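Cytoplasmic protein (Cryptococcus neoformans var. grubii serotype A, PDB 7LPO) probably hydrolyses the beta-glucosidic bond of steryl glucosides, as a sterylglucosidase of glycoside hydrolase family 5. Local coordinates at residues P54-E59 with H579-N584; K531-Y536 with G544-Q549; K551-S556 with V662-R667. All blocks are in the same frame, centred on the assembly; numbering follows the deposited sequence.

How the contacts relate
The three contacts run from a surface loop-loop junction to a buried packing of helix 547-559 on the short helix 662-665. Contact 1 lies at the surface, joining two loops more than 500 residues apart through stacked rings and one weak backbone bond. Contact 2 is partly buried and local: it folds the chain back just ahead of helix 547-559. It touches contact 1 directly, where His-579 stacks on Tyr-534 and its carbonyl oxygen takes a probable hydrogen bond from Lys-531 NZ. Contact 3 is fully buried and uses the same helix 547-559 further along, packing it against helix 662-665 with a salt bridge that contacts 1 and 2 lack; it does not touch contact 1.

Contact 1 of 3, residues P54-E59 with H579-N584; sequences PSHIRE and HEWGDN
The imidazole of His-56 lies flat over the six-membered ring of Trp-581. It is a face-to-face stack with centroids 3.6 Å apart and planes only 6° from parallel. His-56 NE2 sits 3.4 Å from Trp-581 CE2, close to the bond shared by the two indole rings, while His-56 CB reaches the far rim at CZ3. With chi1 at 59°, the imidazole of His-56 is tucked between its own backbone N and carbonyl carbon and faces the indole. The other indole face carries the CG methylene of Glu-580, so Trp-581 is sandwiched.

Beside the stack, Pro-54 CB meets Asn-584 CB at 3.8 Å, and Ser-55 N gives a straight but weak bond of 3.4 Å to Asn-584 O. The hydroxyl of Ser-55 is hydrogen-bonded to His-180 and to the backbone N of Asn-586. A type I beta turn from Pro-54 to Ile-57 presents His-56 to the other loop.

The two loops leave the C-terminal ends of the neighbouring parallel strands 35-43 and 567-570, the end of the barrel where glycoside hydrolase family 5 enzymes hold their active site. Flat ring overlap and apolar contact carry their junction, with one weak backbone bond, so little is directional.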
ATOM      1  N   PRO A  54      18.734   3.536  -5.867  1.00 19.35           N
ATOM      2  CA  PRO A  54      17.874   2.356  -5.657  1.00 19.93           C
ATOM      3  C   PRO A  54      18.400   1.480  -4.523  1.00 19.27           C
ATOM      4  O   PRO A  54      19.544   1.610  -4.067  1.00 18.56           O
ATOM      5  CB  PRO A  54      17.935   1.628  -7.002  1.00 21.16           C
ATOM      6  CG  PRO A  54      19.333   1.970  -7.521  1.00 21.36           C
ATOM      7  CD  PRO A  54      19.554   3.424  -7.086  1.00 20.02           C
ATOM      8  N   SER A  55      17.539   0.540  -4.112  1.00 15.01           N
ATOM      9  CA  SER A  55      17.760  -0.243  -2.899  1.00 14.64           C
ATOM     10  C   SER A  55      19.064  -1.028  -2.941  1.00 14.71           C
ATOM     11  O   SER A  55      19.651  -1.303  -1.889  1.00 14.75           O
ATOM     12  CB  SER A  55      16.585  -1.214  -2.679  1.00 14.62           C
ATOM     13  OG  SER A  55      16.481  -2.170  -3.731  1.00 17.49           O
ATOM     14  N   HIS A  56      19.523  -1.422  -4.126  1.00 15.24           N
ATOM     15  CA  HIS A  56      20.665  -2.324  -4.202  1.00 15.86           C
ATOM     16  C   HIS A  56      22.017  -1.620  -4.202  1.00 18.42           C
ATOM     17  O   HIS A  56      23.041  -2.300  -4.106  1.00 18.54           O
ATOM     18  CB  HIS A  56      20.579  -3.211  -5.454  1.00 16.99           C
ATOM     19  CG  HIS A  56      20.530  -2.455  -6.747  1.00 17.81           C
ATOM     20  ND1 HIS A  56      19.382  -1.850  -7.211  1.00 18.50           N
ATOM     21  CD2 HIS A  56      21.477  -2.239  -7.692  1.00 16.79           C
ATOM     22  CE1 HIS A  56      19.623  -1.295  -8.386  1.00 18.22           C
ATOM     23  NE2 HIS A  56      20.890  -1.505  -8.694  1.00 17.74           N
ATOM     24  N   ILE A  57      22.053  -0.291  -4.291  1.00 19.20           N
ATOM     25  CA  ILE A  57      23.319   0.426  -4.441  1.00 21.24           C
ATOM     26  C   ILE A  57      23.715   1.047  -3.102  1.00 20.73           C
ATOM     27  O   ILE A  57      23.014   1.899  -2.563  1.00 21.05           O
ATOM     28  CB  ILE A  57      23.235   1.491  -5.544  1.00 21.81           C
ATOM     29  CG1 ILE A  57      23.478   0.797  -6.886  1.00 27.53           C
ATOM     30  CG2 ILE A  57      24.269   2.553  -5.304  1.00 20.73           C
ATOM     31  CD1 ILE A  57      23.114   1.621  -8.079  1.00 31.27           C
ATOM     32  N   ARG A  58      24.869   0.624  -2.594  1.00 20.66           N
ATOM     33  CA  ARG A  58      25.326   1.130  -1.305  1.00 22.27           C
ATOM     34  C   ARG A  58      26.046   2.467  -1.434  1.00 23.13           C
ATOM     35  O   ARG A  58      25.992   3.290  -0.511  1.00 21.47           O
ATOM     36  CB  ARG A  58      26.253   0.115  -0.642  1.00 25.46           C
ATOM     37  CG  ARG A  58      26.710   0.593   0.715  1.00 28.79           C
ATOM     38  CD  ARG A  58      27.219  -0.507   1.650  1.00 32.12           C
ATOM     39  NE  ARG A  58      27.306   0.061   2.996  1.00 34.24           N
ATOM     40  CZ  ARG A  58      28.426   0.502   3.560  1.00 37.44           C
ATOM     41  NH1 ARG A  58      29.581   0.409   2.914  1.00 40.06           N
ATOM     42  NH2 ARG A  58      28.391   1.026   4.779  1.00 37.05           N
ATOM     43  N   GLU A  59      26.725   2.706  -2.553  1.00 28.92           N
ATOM     44  CA  GLU A  59      27.468   3.948  -2.708  1.00 30.83           C
ATOM     45  C   GLU A  59      26.530   5.151  -2.655  1.00 29.12           C
ATOM     46  O   GLU A  59      25.520   5.200  -3.366  1.00 28.69           O
ATOM     47  CB  GLU A  59      28.239   3.939  -4.024  1.00 37.60           C
ATOM     48  CG  GLU A  59      29.084   5.174  -4.241  1.00 45.62           C
ATOM     49  CD  GLU A  59      29.976   5.058  -5.458  1.00 54.86           C
ATOM     50  OE1 GLU A  59      30.819   4.132  -5.493  1.00 60.71           O
ATOM     51  OE2 GLU A  59      29.831   5.889  -6.380  1.00 56.22           O
ATOM     52  N   HIS A 579      14.012  -5.236 -15.953  1.00 16.55           N
ATOM     53  CA  HIS A 579      14.012  -6.675 -15.683  1.00 16.35           C
ATOM     54  C   HIS A 579      15.073  -7.058 -14.657  1.00 14.90           C
ATOM     55  O   HIS A 579      14.852  -7.936 -13.817  1.00 16.55           O
ATOM     56  CB  HIS A 579      14.250  -7.465 -16.969  1.00 15.11           C
ATOM     57  CG  HIS A 579      13.110  -7.412 -17.928  1.00 15.62           C
ATOM     58  ND1 HIS A 579      13.185  -7.933 -19.201  1.00 14.64           N
ATOM     59  CD2 HIS A 579      11.867  -6.895 -17.800  1.00 14.56           C
ATOM     60  CE1 HIS A 579      12.040  -7.723 -19.822  1.00 14.60           C
ATOM     61  NE2 HIS A 579      11.218  -7.106 -18.991  1.00 14.55           N
ATOM     62  N   GLU A 580      16.248  -6.440 -14.731  1.00 15.28           N
ATOM     63  CA  GLU A 580      17.350  -6.854 -13.869  1.00 15.62           C
ATOM     64  C   GLU A 580      17.049  -6.565 -12.401  1.00 16.38           C
ATOM     65  O   GLU A 580      17.270  -7.417 -11.535  1.00 14.96           O
ATOM     66  CB  GLU A 580      18.633  -6.147 -14.301  1.00 20.93           C
ATOM     67  CG  GLU A 580      19.852  -6.569 -13.506  1.00 27.46           C
ATOM     68  CD  GLU A 580      21.120  -5.899 -13.989  1.00 33.06           C
ATOM     69  OE1 GLU A 580      21.046  -5.045 -14.900  1.00 35.27           O
ATOM     70  OE2 GLU A 580      22.192  -6.233 -13.449  1.00 35.14           O
ATOM     71  N   TRP A 581      16.550  -5.367 -12.096  1.00 14.72           N
ATOM     72  CA  TRP A 581      16.329  -4.966 -10.710  1.00 14.70           C
ATOM     73  C   TRP A 581      14.860  -4.762 -10.363  1.00 15.00           C
ATOM     74  O   TRP A 581      14.551  -4.314  -9.251  1.00 17.23           O
ATOM     75  CB  TRP A 581      17.119  -3.691 -10.404  1.00 14.70           C
ATOM     76  CG  TRP A 581      18.572  -3.873 -10.576  1.00 15.04           C
ATOM     77  CD1 TRP A 581      19.337  -3.409 -11.601  1.00 16.78           C
ATOM     78  CD2 TRP A 581      19.454  -4.588  -9.707  1.00 15.86           C
ATOM     79  NE1 TRP A 581      20.637  -3.780 -11.420  1.00 19.47           N
ATOM     80  CE2 TRP A 581      20.740  -4.502 -10.263  1.00 18.85           C
ATOM     81  CE3 TRP A 581      19.282  -5.285  -8.509  1.00 15.78           C
ATOM     82  CZ2 TRP A 581      21.850  -5.088  -9.666  1.00 20.25           C
ATOM     83  CZ3 TRP A 581      20.372  -5.862  -7.920  1.00 17.69           C
ATOM     84  CH2 TRP A 581      21.645  -5.772  -8.504  1.00 20.45           C
ATOM     85  N   GLY A 582      13.950  -5.079 -11.276  1.00 14.57           N
ATOM     86  CA  GLY A 582      12.538  -4.941 -10.973  1.00 14.51           C
ATOM     87  C   GLY A 582      12.165  -3.491 -10.738  1.00 14.47           C
ATOM     88  O   GLY A 582      12.608  -2.582 -11.456  1.00 14.46           O
ATOM     89  N   ASP A 583      11.350  -3.268  -9.691  1.00 14.44           N
ATOM     90  CA  ASP A 583      10.933  -1.930  -9.302  1.00 14.39           C
ATOM     91  C   ASP A 583      12.068  -1.140  -8.608  1.00 14.42           C
ATOM     92  O   ASP A 583      11.778  -0.038  -8.143  1.00 14.39           O
ATOM     93  CB  ASP A 583       9.719  -1.984  -8.364  1.00 14.36           C
ATOM     94  CG  ASP A 583       8.469  -2.575  -9.022  1.00 16.61           C
ATOM     95  OD1 ASP A 583       8.393  -2.663 -10.272  1.00 15.61           O
ATOM     96  OD2 ASP A 583       7.546  -2.951  -8.267  1.00 14.31           O
ATOM     97  N   ASN A 584      13.278  -1.703  -8.536  1.00 16.62           N
ATOM     98  CA  ASN A 584      14.429  -1.060  -7.903  1.00 18.02           C
ATOM     99  C   ASN A 584      14.232  -0.928  -6.399  1.00 17.10           C
ATOM    100  O   ASN A 584      14.680   0.047  -5.789  1.00 15.27           O
ATOM    101  CB  ASN A 584      14.716   0.314  -8.514  1.00 23.24           C
ATOM    102  CG  ASN A 584      15.038   0.235  -9.981  1.00 27.49           C
ATOM    103  OD1 ASN A 584      16.031  -0.369 -10.367  1.00 29.16           O
ATOM    104  ND2 ASN A 584      14.185   0.827 -10.814  1.00 28.35           N
TER

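Contact 2 of 3, residues K531-Y536 with G544-Q549; sequences KKAYGY and GDYSSQ
The chain doubles back here through a short loop: a 3-10 turn at 532-534 meets the residues leading into helix 547-559, and the two backbones are pinned by one bond. That helix lies in the chain between the parallel, paired strands 518-522 and 567-570, as a helix of a TIM barrel does, and this contact shapes the loop leading into it. Gly-544 N donates to Ala-533 O at 2.9 Å, nearly straight at 172°, with the donor tilted somewhat from the carbonyl plane. The approach ends in an Asx turn, in which Asp-545 OD1 accepts from Ser-547 N, 3.2 Å away and above the carboxylate plane. Tyr-546 takes the N-cap position.

Ala-533 CB is at the centre of the side-chain contacts. It lies over one face of the Tyr-546 ring, off-centre toward CE1 at 3.5 Å, a CH-pi contact, and also touches Asp-545 O and the amide end of Gln-549. The Tyr-546 phenol then reaches past the alanine to Tyr-534, the two side chains crossing at about a right angle. Tyr-546 OH comes in at the edge of the Tyr-534 ring, in its plane, 3.2 Å from CE1. Neither hydroxyl bonds the other: Tyr-546 OH goes to Asp-597 and Tyr-534 OH to Asp-589, so both rings are held at their far ends by acidic residues of the later loop.

Gln-549 bends at chi2 (87°), bringing its amide back toward the 3-10 turn; NE2 also bonds Tyr-526 O, ahead of helix 528-531. One water bridges the two segments, accepting from Ala-533 N at 2.8 Å and from Gln-549 NE2 at 3.1 Å.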
ATOM      1  N   LYS A 531      12.337 -15.316 -13.638  1.00 22.71           N
ATOM      2  CA  LYS A 531      12.315 -14.318 -14.705  1.00 20.12           C
ATOM      3  C   LYS A 531      12.316 -14.970 -16.088  1.00 18.00           C
ATOM      4  O   LYS A 531      12.894 -14.441 -17.043  1.00 16.71           O
ATOM      5  CB  LYS A 531      13.482 -13.346 -14.555  1.00 20.76           C
ATOM      6  CG  LYS A 531      13.563 -12.680 -13.185  1.00 20.81           C
ATOM      7  CD  LYS A 531      14.652 -11.605 -13.149  1.00 20.21           C
ATOM      8  CE  LYS A 531      14.677 -10.873 -11.815  1.00 20.52           C
ATOM      9  NZ  LYS A 531      15.708  -9.773 -11.827  1.00 20.83           N
ATOM     10  N   LYS A 532      11.637 -16.115 -16.198  1.00 16.29           N
ATOM     11  CA  LYS A 532      11.540 -16.797 -17.484  1.00 17.00           C
ATOM     12  C   LYS A 532      10.894 -15.903 -18.534  1.00 17.03           C
ATOM     13  O   LYS A 532      11.283 -15.935 -19.709  1.00 19.45           O
ATOM     14  CB  LYS A 532      10.753 -18.095 -17.321  1.00 18.29           C
ATOM     15  CG  LYS A 532      10.640 -18.934 -18.578  1.00 21.09           C
ATOM     16  CD  LYS A 532       9.949 -20.264 -18.254  1.00 23.01           C
ATOM     17  CE  LYS A 532       9.810 -21.149 -19.482  1.00 23.44           C
ATOM     18  NZ  LYS A 532      11.142 -21.594 -19.994  1.00 23.40           N
ATOM     19  N   ALA A 533       9.910 -15.092 -18.133  1.00 15.17           N
ATOM     20  CA  ALA A 533       9.262 -14.196 -19.086  1.00 17.10           C
ATOM     21  C   ALA A 533      10.207 -13.115 -19.593  1.00 17.58           C
ATOM     22  O   ALA A 533       9.941 -12.498 -20.634  1.00 17.38           O
ATOM     23  CB  ALA A 533       8.034 -13.545 -18.453  1.00 18.44           C
ATOM     24  N   TYR A 534      11.290 -12.856 -18.879  1.00 17.73           N
ATOM     25  CA  TYR A 534      12.267 -11.873 -19.316  1.00 18.31           C
ATOM     26  C   TYR A 534      13.350 -12.490 -20.182  1.00 17.99           C
ATOM     27  O   TYR A 534      14.210 -11.759 -20.679  1.00 17.77           O
ATOM     28  CB  TYR A 534      12.906 -11.178 -18.110  1.00 16.23           C
ATOM     29  CG  TYR A 534      11.912 -10.521 -17.176  1.00 16.17           C
ATOM     30  CD1 TYR A 534      10.620 -10.213 -17.594  1.00 15.44           C
ATOM     31  CD2 TYR A 534      12.265 -10.215 -15.864  1.00 14.87           C
ATOM     32  CE1 TYR A 534       9.718  -9.624 -16.728  1.00 15.71           C
ATOM     33  CE2 TYR A 534      11.375  -9.635 -15.005  1.00 14.81           C
ATOM     34  CZ  TYR A 534      10.108  -9.330 -15.433  1.00 17.40           C
ATOM     35  OH  TYR A 534       9.223  -8.733 -14.555  1.00 17.61           O
ATOM     36  N   GLY A 535      13.322 -13.808 -20.381  1.00 18.69           N
ATOM     37  CA  GLY A 535      14.347 -14.465 -21.163  1.00 19.45           C
ATOM     38  C   GLY A 535      15.582 -14.837 -20.384  1.00 20.53           C
ATOM     39  O   GLY A 535      16.610 -15.144 -20.993  1.00 19.85           O
ATOM     40  N   TYR A 536      15.505 -14.857 -19.054  1.00 24.30           N
ATOM     41  CA  TYR A 536      16.694 -14.992 -18.225  1.00 21.59           C
ATOM     42  C   TYR A 536      17.135 -16.435 -18.020  1.00 22.11           C
ATOM     43  O   TYR A 536      18.244 -16.652 -17.531  1.00 24.95           O
ATOM     44  CB  TYR A 536      16.447 -14.355 -16.860  1.00 18.72           C
ATOM     45  CG  TYR A 536      16.741 -12.875 -16.786  1.00 18.79           C
ATOM     46  CD1 TYR A 536      16.423 -12.025 -17.838  1.00 20.38           C
ATOM     47  CD2 TYR A 536      17.336 -12.329 -15.660  1.00 18.61           C
ATOM     48  CE1 TYR A 536      16.694 -10.657 -17.762  1.00 21.32           C
ATOM     49  CE2 TYR A 536      17.613 -10.974 -15.578  1.00 19.65           C
ATOM     50  CZ  TYR A 536      17.292 -10.144 -16.625  1.00 21.50           C
ATOM     51  OH  TYR A 536      17.574  -8.799 -16.530  1.00 23.59           O
ATOM     52  N   GLY A 544       8.594 -13.172 -23.140  1.00 26.73           N
ATOM     53  CA  GLY A 544       7.389 -12.550 -23.589  1.00 29.24           C
ATOM     54  C   GLY A 544       6.122 -13.297 -23.270  1.00 33.32           C
ATOM     55  O   GLY A 544       5.087 -12.747 -23.477  1.00 38.13           O
ATOM     56  N   ASP A 545       6.202 -14.507 -22.728  1.00 81.17           N
ATOM     57  CA  ASP A 545       5.047 -15.276 -22.430  1.00 88.55           C
ATOM     58  C   ASP A 545       4.690 -14.962 -20.987  1.00 81.88           C
ATOM     59  O   ASP A 545       5.292 -15.489 -20.091  1.00 81.37           O
ATOM     60  CB  ASP A 545       5.332 -16.766 -22.578  1.00 98.47           C
ATOM     61  CG  ASP A 545       4.148 -17.613 -22.224  1.00105.13           C
ATOM     62  OD1 ASP A 545       3.109 -17.043 -22.013  1.00108.21           O
ATOM     63  OD2 ASP A 545       4.240 -18.819 -22.160  1.00104.65           O
ATOM     64  N   TYR A 546       3.639 -14.177 -20.775  1.00 24.55           N
ATOM     65  CA  TYR A 546       3.207 -13.825 -19.450  1.00 21.31           C
ATOM     66  C   TYR A 546       1.937 -14.554 -18.967  1.00 18.72           C
ATOM     67  O   TYR A 546       1.233 -14.049 -18.143  1.00 17.11           O
ATOM     68  CB  TYR A 546       2.991 -12.325 -19.376  1.00 21.96           C
ATOM     69  CG  TYR A 546       4.235 -11.523 -19.351  1.00 20.61           C
ATOM     70  CD1 TYR A 546       4.937 -11.364 -18.186  1.00 21.74           C
ATOM     71  CD2 TYR A 546       4.728 -10.938 -20.488  1.00 20.12           C
ATOM     72  CE1 TYR A 546       6.082 -10.630 -18.149  1.00 21.74           C
ATOM     73  CE2 TYR A 546       5.877 -10.199 -20.463  1.00 19.84           C
ATOM     74  CZ  TYR A 546       6.552 -10.046 -19.284  1.00 20.07           C
ATOM     75  OH  TYR A 546       7.670  -9.327 -19.216  1.00 19.54           O
ATOM     76  N   SER A 547       1.666 -15.717 -19.539  1.00 16.10           N
ATOM     77  CA  SER A 547       0.533 -16.571 -19.197  1.00 16.84           C
ATOM     78  C   SER A 547       0.334 -16.703 -17.692  1.00 16.94           C
ATOM     79  O   SER A 547      -0.792 -16.605 -17.192  1.00 17.84           O
ATOM     80  CB  SER A 547       0.725 -17.965 -19.806  1.00 17.76           C
ATOM     81  OG  SER A 547       0.895 -17.915 -21.205  1.00 20.76           O
ATOM     82  N   SER A 548       1.406 -17.018 -16.960  1.00 17.99           N
ATOM     83  CA  SER A 548       1.269 -17.220 -15.518  1.00 17.37           C
ATOM     84  C   SER A 548       0.959 -15.912 -14.795  1.00 16.11           C
ATOM     85  O   SER A 548       0.091 -15.870 -13.913  1.00 15.15           O
ATOM     86  CB  SER A 548       2.538 -17.849 -14.954  1.00 20.45           C
ATOM     87  OG  SER A 548       2.568 -19.228 -15.259  1.00 24.76           O
ATOM     88  N   GLN A 549       1.661 -14.836 -15.142  1.00 14.44           N
ATOM     89  CA  GLN A 549       1.359 -13.549 -14.530  1.00 14.40           C
ATOM     90  C   GLN A 549      -0.080 -13.139 -14.824  1.00 14.67           C
ATOM     91  O   GLN A 549      -0.770 -12.567 -13.962  1.00 14.32           O
ATOM     92  CB  GLN A 549       2.341 -12.501 -15.039  1.00 14.40           C
ATOM     93  CG  GLN A 549       3.780 -12.710 -14.554  1.00 14.44           C
ATOM     94  CD  GLN A 549       4.598 -13.633 -15.448  1.00 14.49           C
ATOM     95  OE1 GLN A 549       4.055 -14.452 -16.190  1.00 14.50           O
ATOM     96  NE2 GLN A 549       5.924 -13.511 -15.365  1.00 14.53           N
TER
HETATM   97  O   HOH W   1       8.338 -15.389 -15.839  1.00 21.75           O

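Contact 3 of 3, residues K551-S556 with V662-R667; sequences KAMDCS and VAAFCR
Arg-667 NH1 donates to Asp-554 OD1 at 2.7 Å in a salt bridge that is nearly straight, at 171°. The carboxylate oxygen is met almost along its C-O axis and lies in the guanidinium plane, although the two flat groups are turned 39° apart. The contact is thus single-pronged, and a water closes the other side, donating to the same OD1 and accepting from Arg-667 NH2. NH1 has a second acceptor in Ala-664 O, 3.0 Å away and met on a lone pair in the carbonyl plane. A bend at chi3 (64°) curls the Arg-667 chain back so that it can reach this carbonyl in its own segment. Each charge also has a second partner: Asp-554 OD2 pairs with Arg-494, and Arg-667 NH2 with Asp-561 as well as the water. This network probably keeps both groups ionised despite their burial.

Next to the salt bridge, Ala-664 CB is pressed against helix 547-559. It meets Met-553 CG at 3.5 Å and lies 3.6 Å from the backbone N of Asp-554. Met-553 CG also grazes Phe-665 CB at 4.1 Å, while the Phe-665 ring packs edge-to-face with Trp-94.

The arrangement is a close helix-helix packing through a small alanine, sealed by a buried salt bridge, and it joins helix 547-559 of the catalytic barrel region to the short helix 662-665 leading into the C-terminal beta domain.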
ATOM      1  N   LYS A 551      -2.823 -15.108 -15.410  1.00 18.12           N
ATOM      2  CA  LYS A 551      -3.774 -15.825 -14.565  1.00 18.42           C
ATOM      3  C   LYS A 551      -3.765 -15.279 -13.141  1.00 17.50           C
ATOM      4  O   LYS A 551      -4.823 -15.037 -12.547  1.00 19.61           O
ATOM      5  CB  LYS A 551      -3.454 -17.321 -14.563  1.00 21.11           C
ATOM      6  CG  LYS A 551      -3.661 -18.027 -15.895  1.00 24.90           C
ATOM      7  CD  LYS A 551      -3.510 -19.533 -15.725  1.00 31.24           C
ATOM      8  CE  LYS A 551      -2.871 -20.190 -16.932  1.00 36.85           C
ATOM      9  NZ  LYS A 551      -3.595 -19.867 -18.196  1.00 41.11           N
ATOM     10  N   ALA A 552      -2.576 -15.105 -12.562  1.00 14.38           N
ATOM     11  CA  ALA A 552      -2.489 -14.576 -11.203  1.00 15.23           C
ATOM     12  C   ALA A 552      -3.151 -13.210 -11.109  1.00 14.81           C
ATOM     13  O   ALA A 552      -3.980 -12.964 -10.224  1.00 14.27           O
ATOM     14  CB  ALA A 552      -1.024 -14.496 -10.765  1.00 15.81           C
ATOM     15  N   MET A 553      -2.785 -12.300 -12.012  1.00 16.83           N
ATOM     16  CA  MET A 553      -3.383 -10.971 -12.063  1.00 18.57           C
ATOM     17  C   MET A 553      -4.904 -11.053 -12.200  1.00 17.72           C
ATOM     18  O   MET A 553      -5.637 -10.365 -11.489  1.00 17.34           O
ATOM     19  CB  MET A 553      -2.796 -10.192 -13.241  1.00 20.11           C
ATOM     20  CG  MET A 553      -3.171  -8.730 -13.313  1.00 24.39           C
ATOM     21  SD  MET A 553      -2.207  -7.699 -12.165  1.00 33.77           S
ATOM     22  CE  MET A 553      -3.443  -7.162 -11.110  1.00 30.41           C
ATOM     23  N   ASP A 554      -5.373 -11.875 -13.143  1.00 14.61           N
ATOM     24  CA  ASP A 554      -6.812 -11.977 -13.403  1.00 16.09           C
ATOM     25  C   ASP A 554      -7.570 -12.547 -12.210  1.00 16.67           C
ATOM     26  O   ASP A 554      -8.712 -12.147 -11.961  1.00 16.34           O
ATOM     27  CB  ASP A 554      -7.035 -12.839 -14.650  1.00 17.22           C
ATOM     28  CG  ASP A 554      -8.490 -12.916 -15.065  1.00 20.11           C
ATOM     29  OD1 ASP A 554      -9.175 -11.875 -15.093  1.00 21.97           O
ATOM     30  OD2 ASP A 554      -8.955 -14.031 -15.372  1.00 19.97           O
ATOM     31  N   CYS A 555      -6.959 -13.466 -11.459  1.00 15.37           N
ATOM     32  CA  CYS A 555      -7.583 -13.962 -10.233  1.00 18.02           C
ATOM     33  C   CYS A 555      -7.733 -12.848  -9.198  1.00 14.21           C
ATOM     34  O   CYS A 555      -8.801 -12.680  -8.594  1.00 14.19           O
ATOM     35  CB  CYS A 555      -6.759 -15.113  -9.662  1.00 16.38           C
ATOM     36  SG  CYS A 555      -7.311 -15.653  -8.038  1.00 20.66           S
ATOM     37  N   SER A 556      -6.679 -12.057  -8.994  1.00 14.20           N
ATOM     38  CA  SER A 556      -6.776 -10.965  -8.033  1.00 15.36           C
ATOM     39  C   SER A 556      -7.772  -9.910  -8.497  1.00 16.84           C
ATOM     40  O   SER A 556      -8.531  -9.367  -7.683  1.00 18.60           O
ATOM     41  CB  SER A 556      -5.401 -10.339  -7.801  1.00 14.19           C
ATOM     42  OG  SER A 556      -4.705 -11.056  -6.802  1.00 15.28           O
ATOM     43  N   VAL A 662      -1.404  -7.182 -19.786  1.00 14.23           N
ATOM     44  CA  VAL A 662      -2.414  -6.139 -19.924  1.00 14.19           C
ATOM     45  C   VAL A 662      -3.817  -6.732 -20.002  1.00 15.13           C
ATOM     46  O   VAL A 662      -4.780  -6.126 -19.525  1.00 14.15           O
ATOM     47  CB  VAL A 662      -2.082  -5.269 -21.160  1.00 14.44           C
ATOM     48  CG1 VAL A 662      -2.354  -6.038 -22.454  1.00 16.02           C
ATOM     49  CG2 VAL A 662      -2.846  -3.973 -21.123  1.00 14.23           C
ATOM     50  N   ALA A 663      -3.963  -7.920 -20.590  1.00 16.05           N
ATOM     51  CA  ALA A 663      -5.296  -8.502 -20.709  1.00 15.48           C
ATOM     52  C   ALA A 663      -5.953  -8.693 -19.346  1.00 18.80           C
ATOM     53  O   ALA A 663      -7.185  -8.679 -19.244  1.00 19.35           O
ATOM     54  CB  ALA A 663      -5.224  -9.833 -21.447  1.00 15.16           C
ATOM     55  N   ALA A 664      -5.163  -8.860 -18.288  1.00 15.44           N
ATOM     56  CA  ALA A 664      -5.737  -9.128 -16.975  1.00 14.84           C
ATOM     57  C   ALA A 664      -6.023  -7.865 -16.177  1.00 14.14           C
ATOM     58  O   ALA A 664      -7.014  -7.827 -15.439  1.00 14.12           O
ATOM     59  CB  ALA A 664      -4.810 -10.043 -16.169  1.00 15.12           C
ATOM     60  N   PHE A 665      -5.198  -6.819 -16.298  1.00 16.63           N
ATOM     61  CA  PHE A 665      -5.434  -5.632 -15.484  1.00 19.18           C
ATOM     62  C   PHE A 665      -6.233  -4.547 -16.194  1.00 18.92           C
ATOM     63  O   PHE A 665      -6.760  -3.662 -15.516  1.00 19.18           O
ATOM     64  CB  PHE A 665      -4.113  -5.052 -14.938  1.00 16.16           C
ATOM     65  CG  PHE A 665      -3.154  -4.504 -15.968  1.00 14.20           C
ATOM     66  CD1 PHE A 665      -3.405  -3.314 -16.627  1.00 14.18           C
ATOM     67  CD2 PHE A 665      -1.947  -5.144 -16.199  1.00 14.35           C
ATOM     68  CE1 PHE A 665      -2.491  -2.796 -17.534  1.00 14.43           C
ATOM     69  CE2 PHE A 665      -1.021  -4.628 -17.094  1.00 16.44           C
ATOM     70  CZ  PHE A 665      -1.291  -3.451 -17.763  1.00 16.42           C
ATOM     71  N   CYS A 666      -6.370  -4.605 -17.514  1.00 18.13           N
ATOM     72  CA  CYS A 666      -7.201  -3.663 -18.262  1.00 16.03           C
ATOM     73  C   CYS A 666      -8.515  -4.364 -18.584  1.00 14.06           C
ATOM     74  O   CYS A 666      -8.545  -5.284 -19.411  1.00 15.79           O
ATOM     75  CB  CYS A 666      -6.495  -3.201 -19.535  1.00 16.41           C
ATOM     76  SG  CYS A 666      -7.432  -1.968 -20.464  1.00 18.74           S
ATOM     77  N   ARG A 667      -9.595  -3.933 -17.931  1.00 15.32           N
ATOM     78  CA  ARG A 667     -10.831  -4.703 -17.875  1.00 15.54           C
ATOM     79  C   ARG A 667     -12.045  -3.795 -17.992  1.00 15.44           C
ATOM     80  O   ARG A 667     -11.992  -2.628 -17.589  1.00 16.52           O
ATOM     81  CB  ARG A 667     -10.960  -5.483 -16.556  1.00 20.57           C
ATOM     82  CG  ARG A 667      -9.678  -6.132 -16.045  1.00 24.02           C
ATOM     83  CD  ARG A 667      -9.747  -6.357 -14.532  1.00 23.05           C
ATOM     84  NE  ARG A 667     -10.788  -7.305 -14.151  1.00 21.33           N
ATOM     85  CZ  ARG A 667     -10.693  -8.630 -14.289  1.00 20.08           C
ATOM     86  NH1 ARG A 667      -9.598  -9.185 -14.803  1.00 19.01           N
ATOM     87  NH2 ARG A 667     -11.700  -9.406 -13.909  1.00 19.33           N
TER
HETATM   88  O   HOH W   2     -11.691 -12.184 -14.577  1.00 18.97           O